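PDB 5G0A: transaminase from Bacillus megaterium, which probably catalyses the S-selective, pyridoxal-5'-phosphate-dependent transfer of amino groups between amines and carbonyl compounds. Local coordinates for residues Ile364-Ile378 / Phe381-Ala395. Sequence-based numbering, arbitrary orientation.
Sequences IRSKLELLQEKHKSI and FDGYGLLWIVDIVNA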
ATOM      1  N   ILE B 364      -8.681  46.135  -5.582  1.00 36.59           N
ATOM      2  CA  ILE B 364      -7.888  45.580  -4.490  1.00 33.76           C
ATOM      3  C   ILE B 364      -6.386  45.665  -4.805  1.00 33.82           C
ATOM      4  O   ILE B 364      -5.585  45.929  -3.918  1.00 33.16           O
ATOM      5  CB  ILE B 364      -8.295  44.106  -4.177  1.00 34.03           C
ATOM      6  CG1 ILE B 364      -9.627  44.065  -3.413  1.00 36.14           C
ATOM      7  CG2 ILE B 364      -7.211  43.384  -3.387  1.00 32.38           C
ATOM      8  CD1 ILE B 364     -10.378  42.744  -3.539  1.00 33.85           C
ATOM      9  N   ARG B 365      -6.023  45.404  -6.055  1.00 35.53           N
ATOM     10  CA  ARG B 365      -4.637  45.544  -6.520  1.00 38.29           C
ATOM     11  C   ARG B 365      -4.106  46.957  -6.208  1.00 38.63           C
ATOM     12  O   ARG B 365      -3.042  47.101  -5.614  1.00 40.12           O
ATOM     13  CB  ARG B 365      -4.547  45.199  -8.021  1.00 40.18           C
ATOM     14  CG  ARG B 365      -3.335  45.742  -8.768  1.00 48.24           C
ATOM     15  CD  ARG B 365      -2.108  44.882  -8.576  1.00 50.98           C
ATOM     16  NE  ARG B 365      -2.268  43.545  -9.141  1.00 55.70           N
ATOM     17  CZ  ARG B 365      -1.309  42.629  -9.178  1.00 55.56           C
ATOM     18  NH1 ARG B 365      -0.106  42.906  -8.692  1.00 57.08           N
ATOM     19  NH2 ARG B 365      -1.554  41.436  -9.705  1.00 54.52           N
ATOM     20  N   SER B 366      -4.869  47.983  -6.578  1.00 38.69           N
ATOM     21  CA  SER B 366      -4.486  49.380  -6.278  1.00 40.95           C
ATOM     22  C   SER B 366      -4.378  49.665  -4.773  1.00 42.81           C
ATOM     23  O   SER B 366      -3.514  50.431  -4.334  1.00 44.51           O
ATOM     24  CB  SER B 366      -5.448  50.368  -6.948  1.00 40.13           C
ATOM     25  OG  SER B 366      -6.690  50.448  -6.259  1.00 43.06           O
ATOM     26  N   LYS B 367      -5.258  49.052  -3.981  1.00 41.70           N
ATOM     27  CA  LYS B 367      -5.223  49.230  -2.531  1.00 40.40           C
ATOM     28  C   LYS B 367      -4.013  48.541  -1.914  1.00 39.60           C
ATOM     29  O   LYS B 367      -3.380  49.088  -1.004  1.00 42.38           O
ATOM     30  CB  LYS B 367      -6.523  48.730  -1.876  1.00 40.55           C
ATOM     31  CG  LYS B 367      -7.805  49.400  -2.370  1.00 40.58           C
ATOM     32  CD  LYS B 367      -7.981  50.822  -1.860  1.00 43.57           C
ATOM     33  CE  LYS B 367      -8.076  50.863  -0.341  1.00 43.36           C
ATOM     34  NZ  LYS B 367      -8.625  52.170   0.117  1.00 44.39           N
ATOM     35  N   LEU B 368      -3.688  47.339  -2.395  1.00 39.60           N
ATOM     36  CA  LEU B 368      -2.497  46.623  -1.906  1.00 37.30           C
ATOM     37  C   LEU B 368      -1.197  47.317  -2.322  1.00 38.08           C
ATOM     38  O   LEU B 368      -0.248  47.359  -1.544  1.00 38.16           O
ATOM     39  CB  LEU B 368      -2.496  45.148  -2.340  1.00 36.40           C
ATOM     40  CG  LEU B 368      -3.568  44.260  -1.693  1.00 36.18           C
ATOM     41  CD1 LEU B 368      -3.618  42.897  -2.368  1.00 36.60           C
ATOM     42  CD2 LEU B 368      -3.345  44.103  -0.195  1.00 37.96           C
ATOM     43  N   GLU B 369      -1.151  47.846  -3.540  1.00 40.86           N
ATOM     44  CA  GLU B 369      -0.003  48.671  -3.963  1.00 44.45           C
ATOM     45  C   GLU B 369       0.275  49.778  -2.940  1.00 43.93           C
ATOM     46  O   GLU B 369       1.411  49.951  -2.497  1.00 43.87           O
ATOM     47  CB  GLU B 369      -0.238  49.289  -5.338  1.00 47.83           C
ATOM     48  CG  GLU B 369       0.019  48.359  -6.511  1.00 51.80           C
ATOM     49  CD  GLU B 369      -0.272  49.023  -7.846  1.00 55.92           C
ATOM     50  OE1 GLU B 369      -0.594  50.230  -7.852  1.00 59.63           O
ATOM     51  OE2 GLU B 369      -0.179  48.342  -8.891  1.00 59.17           O
ATOM     52  N   LEU B 370      -0.773  50.496  -2.544  1.00 44.37           N
ATOM     53  CA  LEU B 370      -0.641  51.586  -1.571  1.00 45.54           C
ATOM     54  C   LEU B 370      -0.188  51.105  -0.192  1.00 47.36           C
ATOM     55  O   LEU B 370       0.653  51.745   0.443  1.00 45.57           O
ATOM     56  CB  LEU B 370      -1.939  52.397  -1.472  1.00 47.50           C
ATOM     57  CG  LEU B 370      -2.354  53.232  -2.688  1.00 50.13           C
ATOM     58  CD1 LEU B 370      -3.833  53.593  -2.611  1.00 51.06           C
ATOM     59  CD2 LEU B 370      -1.492  54.485  -2.837  1.00 52.39           C
ATOM     60  N   LEU B 371      -0.732  49.972   0.262  1.00 43.92           N
ATOM     61  CA  LEU B 371      -0.285  49.351   1.509  1.00 44.41           C
ATOM     62  C   LEU B 371       1.174  48.910   1.465  1.00 44.55           C
ATOM     63  O   LEU B 371       1.898  49.062   2.450  1.00 43.47           O
ATOM     64  CB  LEU B 371      -1.183  48.160   1.897  1.00 43.18           C
ATOM     65  CG  LEU B 371      -2.527  48.527   2.531  1.00 45.71           C
ATOM     66  CD1 LEU B 371      -3.375  47.284   2.797  1.00 42.40           C
ATOM     67  CD2 LEU B 371      -2.312  49.309   3.818  1.00 44.00           C
ATOM     68  N   GLN B 372       1.605  48.366   0.332  1.00 44.27           N
ATOM     69  CA  GLN B 372       2.995  47.918   0.196  1.00 46.44           C
ATOM     70  C   GLN B 372       3.988  49.088   0.242  1.00 47.35           C
ATOM     71  O   GLN B 372       5.077  48.962   0.801  1.00 46.83           O
ATOM     72  CB  GLN B 372       3.194  47.101  -1.083  1.00 47.23           C
ATOM     73  CG  GLN B 372       4.595  46.501  -1.181  1.00 48.97           C
ATOM     74  CD  GLN B 372       4.791  45.579  -2.364  1.00 48.97           C
ATOM     75  OE1 GLN B 372       3.959  45.512  -3.271  1.00 50.40           O
ATOM     76  NE2 GLN B 372       5.902  44.857  -2.360  1.00 51.77           N
ATOM     77  N   GLU B 373       3.598  50.218  -0.334  1.00 48.13           N
ATOM     78  CA  GLU B 373       4.449  51.415  -0.347  1.00 52.65           C
ATOM     79  C   GLU B 373       4.581  52.013   1.057  1.00 54.66           C
ATOM     80  O   GLU B 373       5.546  52.718   1.350  1.00 57.43           O
ATOM     81  CB  GLU B 373       3.905  52.444  -1.346  1.00 52.76           C
ATOM     82  CG  GLU B 373       4.194  52.083  -2.801  1.00 57.77           C
ATOM     83  CD  GLU B 373       3.185  52.646  -3.796  1.00 60.94           C
ATOM     84  OE1 GLU B 373       2.157  53.213  -3.376  1.00 63.39           O
ATOM     85  OE2 GLU B 373       3.422  52.512  -5.017  1.00 62.57           O
ATOM     86  N   LYS B 374       3.616  51.697   1.920  1.00 54.59           N
ATOM     87  CA  LYS B 374       3.570  52.211   3.289  1.00 55.03           C
ATOM     88  C   LYS B 374       4.023  51.177   4.335  1.00 54.03           C
ATOM     89  O   LYS B 374       4.379  51.548   5.461  1.00 50.90           O
ATOM     90  CB  LYS B 374       2.161  52.761   3.588  1.00 57.81           C
ATOM     91  CG  LYS B 374       1.700  52.697   5.039  1.00 60.21           C
ATOM     92  CD  LYS B 374       0.702  53.796   5.382  1.00 61.81           C
ATOM     93  CE  LYS B 374      -0.656  53.589   4.730  1.00 65.15           C
ATOM     94  NZ  LYS B 374      -1.615  54.668   5.098  1.00 65.41           N
ATOM     95  N   HIS B 375       4.031  49.896   3.955  1.00 49.33           N
ATOM     96  CA  HIS B 375       4.350  48.807   4.877  1.00 48.17           C
ATOM     97  C   HIS B 375       5.405  47.848   4.351  1.00 48.66           C
ATOM     98  O   HIS B 375       5.122  47.024   3.481  1.00 46.72           O
ATOM     99  CB  HIS B 375       3.092  47.994   5.211  1.00 49.21           C
ATOM    100  CG  HIS B 375       2.085  48.741   6.019  1.00 47.34           C
ATOM    101  ND1 HIS B 375       2.278  49.035   7.351  1.00 48.20           N
ATOM    102  CD2 HIS B 375       0.869  49.235   5.694  1.00 47.86           C
ATOM    103  CE1 HIS B 375       1.225  49.685   7.810  1.00 49.45           C
ATOM    104  NE2 HIS B 375       0.357  49.824   6.823  1.00 50.03           N
ATOM    105  N   LYS B 376       6.604  47.922   4.926  1.00 48.60           N
ATOM    106  CA  LYS B 376       7.733  47.101   4.488  1.00 51.04           C
ATOM    107  C   LYS B 376       7.586  45.635   4.917  1.00 50.31           C
ATOM    108  O   LYS B 376       8.352  44.776   4.473  1.00 50.33           O
ATOM    109  CB  LYS B 376       9.061  47.713   4.960  1.00 53.03           C
ATOM    110  CG  LYS B 376       9.283  49.122   4.415  1.00 52.98           C
ATOM    111  CD  LYS B 376      10.606  49.741   4.844  1.00 57.82           C
ATOM    112  CE  LYS B 376      10.713  51.151   4.279  1.00 57.09           C
ATOM    113  NZ  LYS B 376      12.061  51.766   4.445  1.00 61.04           N
ATOM    114  N   SER B 377       6.591  45.360   5.764  1.00 48.95           N
ATOM    115  CA  SER B 377       6.226  43.988   6.134  1.00 47.52           C
ATOM    116  C   SER B 377       5.532  43.242   4.990  1.00 45.38           C
ATOM    117  O   SER B 377       5.391  42.016   5.043  1.00 48.38           O
ATOM    118  CB  SER B 377       5.328  43.973   7.375  1.00 47.22           C
ATOM    119  OG  SER B 377       4.085  44.607   7.108  1.00 46.98           O
ATOM    120  N   ILE B 378       5.086  43.978   3.975  1.00 43.10           N
ATOM    121  CA  ILE B 378       4.600  43.356   2.738  1.00 42.77           C
ATOM    122  C   ILE B 378       5.789  43.166   1.799  1.00 44.04           C
ATOM    123  O   ILE B 378       6.310  44.137   1.247  1.00 44.26           O
ATOM    124  CB  ILE B 378       3.477  44.178   2.050  1.00 43.18           C
ATOM    125  CG1 ILE B 378       2.260  44.313   2.978  1.00 43.21           C
ATOM    126  CG2 ILE B 378       3.063  43.531   0.731  1.00 44.34           C
ATOM    127  CD1 ILE B 378       1.266  45.382   2.562  1.00 43.64           C
ATOM    128  N   PHE B 381       2.780  40.752  -3.174  1.00 39.07           N
ATOM    129  CA  PHE B 381       1.392  40.311  -3.212  1.00 39.14           C
ATOM    130  C   PHE B 381       1.051  39.980  -4.648  1.00 40.02           C
ATOM    131  O   PHE B 381       1.655  40.509  -5.595  1.00 39.32           O
ATOM    132  CB  PHE B 381       0.425  41.362  -2.633  1.00 39.73           C
ATOM    133  CG  PHE B 381       0.238  42.569  -3.510  1.00 39.79           C
ATOM    134  CD1 PHE B 381      -0.701  42.567  -4.539  1.00 38.73           C
ATOM    135  CD2 PHE B 381       1.013  43.711  -3.308  1.00 42.16           C
ATOM    136  CE1 PHE B 381      -0.863  43.681  -5.354  1.00 40.89           C
ATOM    137  CE2 PHE B 381       0.855  44.825  -4.119  1.00 39.65           C
ATOM    138  CZ  PHE B 381      -0.077  44.809  -5.144  1.00 41.08           C
ATOM    139  N   ASP B 382       0.075  39.098  -4.807  1.00 37.69           N
ATOM    140  CA  ASP B 382      -0.289  38.606  -6.105  1.00 36.92           C
ATOM    141  C   ASP B 382      -1.706  38.049  -5.991  1.00 34.60           C
ATOM    142  O   ASP B 382      -2.177  37.750  -4.891  1.00 34.71           O
ATOM    143  CB  ASP B 382       0.701  37.514  -6.518  1.00 39.97           C
ATOM    144  CG  ASP B 382       0.751  37.293  -8.014  1.00 43.32           C
ATOM    145  OD1 ASP B 382       0.093  38.040  -8.768  1.00 45.18           O
ATOM    146  OD2 ASP B 382       1.460  36.353  -8.434  1.00 45.53           O
ATOM    147  N   GLY B 383      -2.372  37.909  -7.122  1.00 33.97           N
ATOM    148  CA  GLY B 383      -3.768  37.467  -7.112  1.00 32.75           C
ATOM    149  C   GLY B 383      -4.547  37.970  -8.285  1.00 31.79           C
ATOM    150  O   GLY B 383      -3.970  38.383  -9.291  1.00 34.80           O
ATOM    151  N   TYR B 384      -5.874  37.899  -8.155  1.00 29.81           N
ATOM    152  CA  TYR B 384      -6.838  38.252  -9.181  1.00 31.15           C
ATOM    153  C   TYR B 384      -8.242  38.084  -8.597  1.00 32.67           C
ATOM    154  O   TYR B 384      -8.421  37.347  -7.624  1.00 32.80           O
ATOM    155  CB  TYR B 384      -6.664  37.436 -10.479  1.00 30.59           C
ATOM    156  CG  TYR B 384      -6.203  35.981 -10.354  1.00 33.96           C
ATOM    157  CD1 TYR B 384      -6.431  35.234  -9.198  1.00 35.16           C
ATOM    158  CD2 TYR B 384      -5.573  35.353 -11.432  1.00 33.72           C
ATOM    159  CE1 TYR B 384      -6.010  33.905  -9.109  1.00 37.62           C
ATOM    160  CE2 TYR B 384      -5.166  34.027 -11.355  1.00 38.50           C
ATOM    161  CZ  TYR B 384      -5.399  33.310 -10.197  1.00 38.26           C
ATOM    162  OH  TYR B 384      -4.987  31.995 -10.117  1.00 41.30           O
ATOM    163  N   GLY B 385      -9.222  38.783  -9.163  1.00 30.43           N
ATOM    164  CA  GLY B 385     -10.613  38.672  -8.684  1.00 29.38           C
ATOM    165  C   GLY B 385     -10.702  38.877  -7.189  1.00 28.32           C
ATOM    166  O   GLY B 385     -10.208  39.879  -6.664  1.00 30.09           O
ATOM    167  N   LEU B 386     -11.341  37.930  -6.490  1.00 27.74           N
ATOM    168  CA  LEU B 386     -11.391  37.964  -5.033  1.00 28.42           C
ATOM    169  C   LEU B 386     -10.543  36.847  -4.387  1.00 28.38           C
ATOM    170  O   LEU B 386     -10.998  36.136  -3.479  1.00 27.70           O
ATOM    171  CB  LEU B 386     -12.852  37.870  -4.552  1.00 29.57           C
ATOM    172  CG  LEU B 386     -13.706  39.157  -4.550  1.00 30.77           C
ATOM    173  CD1 LEU B 386     -13.131  40.220  -3.627  1.00 31.80           C
ATOM    174  CD2 LEU B 386     -13.916  39.700  -5.965  1.00 31.03           C
ATOM    175  N   LEU B 387      -9.302  36.705  -4.844  1.00 28.73           N
ATOM    176  CA  LEU B 387      -8.376  35.747  -4.251  1.00 31.44           C
ATOM    177  C   LEU B 387      -6.970  36.356  -4.265  1.00 32.36           C
ATOM    178  O   LEU B 387      -6.348  36.479  -5.326  1.00 31.06           O
ATOM    179  CB  LEU B 387      -8.403  34.421  -5.028  1.00 29.63           C
ATOM    180  CG  LEU B 387      -7.573  33.254  -4.440  1.00 31.82           C
ATOM    181  CD1 LEU B 387      -8.067  32.834  -3.056  1.00 32.39           C
ATOM    182  CD2 LEU B 387      -7.586  32.077  -5.397  1.00 30.28           C
ATOM    183  N   TRP B 388      -6.490  36.746  -3.092  1.00 33.05           N
ATOM    184  CA  TRP B 388      -5.222  37.474  -2.999  1.00 37.68           C
ATOM    185  C   TRP B 388      -4.286  36.823  -1.994  1.00 39.45           C
ATOM    186  O   TRP B 388      -4.709  36.382  -0.923  1.00 39.81           O
ATOM    187  CB  TRP B 388      -5.469  38.983  -2.719  1.00 35.09           C
ATOM    188  CG  TRP B 388      -6.131  39.630  -3.912  1.00 34.88           C
ATOM    189  CD1 TRP B 388      -7.465  39.691  -4.180  1.00 34.32           C
ATOM    190  CD2 TRP B 388      -5.472  40.249  -5.020  1.00 34.05           C
ATOM    191  NE1 TRP B 388      -7.677  40.300  -5.393  1.00 33.45           N
ATOM    192  CE2 TRP B 388      -6.467  40.660  -5.923  1.00 33.79           C
ATOM    193  CE3 TRP B 388      -4.131  40.508  -5.330  1.00 36.32           C
ATOM    194  CZ2 TRP B 388      -6.168  41.309  -7.119  1.00 34.43           C
ATOM    195  CZ3 TRP B 388      -3.836  41.140  -6.517  1.00 37.00           C
ATOM    196  CH2 TRP B 388      -4.842  41.538  -7.392  1.00 34.65           C
ATOM    197  N   ILE B 389      -3.014  36.714  -2.372  1.00 38.83           N
ATOM    198  CA  ILE B 389      -1.986  36.332  -1.428  1.00 36.86           C
ATOM    199  C   ILE B 389      -1.162  37.571  -1.135  1.00 35.50           C
ATOM    200  O   ILE B 389      -0.918  38.368  -2.034  1.00 35.89           O
ATOM    201  CB  ILE B 389      -1.026  35.241  -1.965  1.00 41.06           C
ATOM    202  CG1 ILE B 389      -0.434  35.648  -3.316  1.00 44.06           C
ATOM    203  CG2 ILE B 389      -1.710  33.882  -2.039  1.00 43.55           C
ATOM    204  CD1 ILE B 389       1.039  35.318  -3.451  1.00 48.62           C
ATOM    205  N   VAL B 390      -0.763  37.721   0.122  1.00 33.53           N
ATOM    206  CA  VAL B 390       0.154  38.774   0.541  1.00 34.71           C
ATOM    207  C   VAL B 390       1.257  38.103   1.349  1.00 37.80           C
ATOM    208  O   VAL B 390       1.009  37.521   2.421  1.00 35.99           O
ATOM    209  CB  VAL B 390      -0.530  39.861   1.408  1.00 35.04           C
ATOM    210  CG1 VAL B 390       0.472  40.960   1.776  1.00 36.54           C
ATOM    211  CG2 VAL B 390      -1.742  40.466   0.703  1.00 35.29           C
ATOM    212  N   ASP B 391       2.480  38.175   0.824  1.00 40.98           N
ATOM    213  CA  ASP B 391       3.628  37.600   1.510  1.00 40.70           C
ATOM    214  C   ASP B 391       4.085  38.552   2.609  1.00 41.34           C
ATOM    215  O   ASP B 391       4.450  39.701   2.343  1.00 43.58           O
ATOM    216  CB  ASP B 391       4.776  37.310   0.533  1.00 42.03           C
ATOM    217  CG  ASP B 391       4.367  36.398  -0.610  1.00 45.54           C
ATOM    218  OD1 ASP B 391       3.636  35.414  -0.372  1.00 48.76           O
ATOM    219  OD2 ASP B 391       4.802  36.655  -1.754  1.00 44.65           O
ATOM    220  N   ILE B 392       4.048  38.059   3.840  1.00 36.82           N
ATOM    221  CA  ILE B 392       4.392  38.837   5.020  1.00 41.14           C
ATOM    222  C   ILE B 392       5.848  38.520   5.397  1.00 41.14           C
ATOM    223  O   ILE B 392       6.241  37.359   5.468  1.00 40.68           O
ATOM    224  CB  ILE B 392       3.431  38.526   6.194  1.00 42.53           C
ATOM    225  CG1 ILE B 392       1.960  38.800   5.804  1.00 43.74           C
ATOM    226  CG2 ILE B 392       3.797  39.316   7.449  1.00 41.60           C
ATOM    227  CD1 ILE B 392       1.591  40.262   5.589  1.00 42.80           C
ATOM    228  N   VAL B 393       6.642  39.563   5.607  1.00 43.47           N
ATOM    229  CA  VAL B 393       8.059  39.396   5.945  1.00 42.10           C
ATOM    230  C   VAL B 393       8.472  40.360   7.052  1.00 42.98           C
ATOM    231  O   VAL B 393       7.799  41.355   7.305  1.00 41.89           O
ATOM    232  CB  VAL B 393       8.977  39.651   4.729  1.00 42.49           C
ATOM    233  CG1 VAL B 393       8.800  38.573   3.661  1.00 43.11           C
ATOM    234  CG2 VAL B 393       8.743  41.049   4.159  1.00 38.08           C
ATOM    235  N   ASN B 394       9.582  40.039   7.713  1.00 45.38           N
ATOM    236  CA  ASN B 394      10.244  40.957   8.634  1.00 46.81           C
ATOM    237  C   ASN B 394      10.691  42.189   7.851  1.00 45.48           C
ATOM    238  O   ASN B 394      11.458  42.076   6.896  1.00 46.59           O
ATOM    239  CB  ASN B 394      11.434  40.246   9.297  1.00 51.32           C
ATOM    240  CG  ASN B 394      12.125  41.094  10.361  1.00 53.75           C
ATOM    241  OD1 ASN B 394      12.175  42.318  10.267  1.00 53.96           O
ATOM    242  ND2 ASN B 394      12.670  40.433  11.377  1.00 53.68           N
ATOM    243  N   ALA B 395      10.196  43.359   8.256  1.00 43.19           N
ATOM    244  CA  ALA B 395      10.387  44.618   7.520  1.00 47.51           C
ATOM    245  C   ALA B 395      11.852  45.022   7.300  1.00 47.73           C
ATOM    246  O   ALA B 395      12.169  45.742   6.346  1.00 47.54           O
ATOM    247  CB  ALA B 395       9.633  45.746   8.211  1.00 47.89           C
TER
HETATM  248  O   HOH W   1      -4.358  40.664 -10.849  1.00 41.88           O
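The carbonyl oxygen of S377 takes a nearly straight hydrogen bond from V393 N (2.8 Å, 166° at the hydrogen), and I392 CA lies 3.3 Å from the same oxygen in a CA-H...O contact. This joint illustrates how a helix is tied to a following β-hairpin: one backbone bond joins the turn after the helix to the hairpin's end, and aromatic faces and aliphatic side chains pack the remainder. L368 CB sits squarely over the F381 ring, 3.6 Å from its centroid, while Q372 OE1 meets that ring at its edge. I364 presents CG2, anti to its backbone N (chi1 -76° sets CG1 beside that N), to one face of W388; the opposite face lies against the backbone of G383 and Y384. W388 NE1 donates to G385 O (2.9 Å), which, with both faces covered, helps fix the indole's rotation. R365 brings its guanidinium to the indole edge, the planes 82° apart, and a water links NH2 to G383 O. A leucine in place of W388 would probably leave G385 O without this donor and open a gap beneath I364. Helix 353-374 thus packs on hairpin 378-384/387-392, whose second strand continues the sheet to 440-443, while helix 451-468 touches S377 and I378.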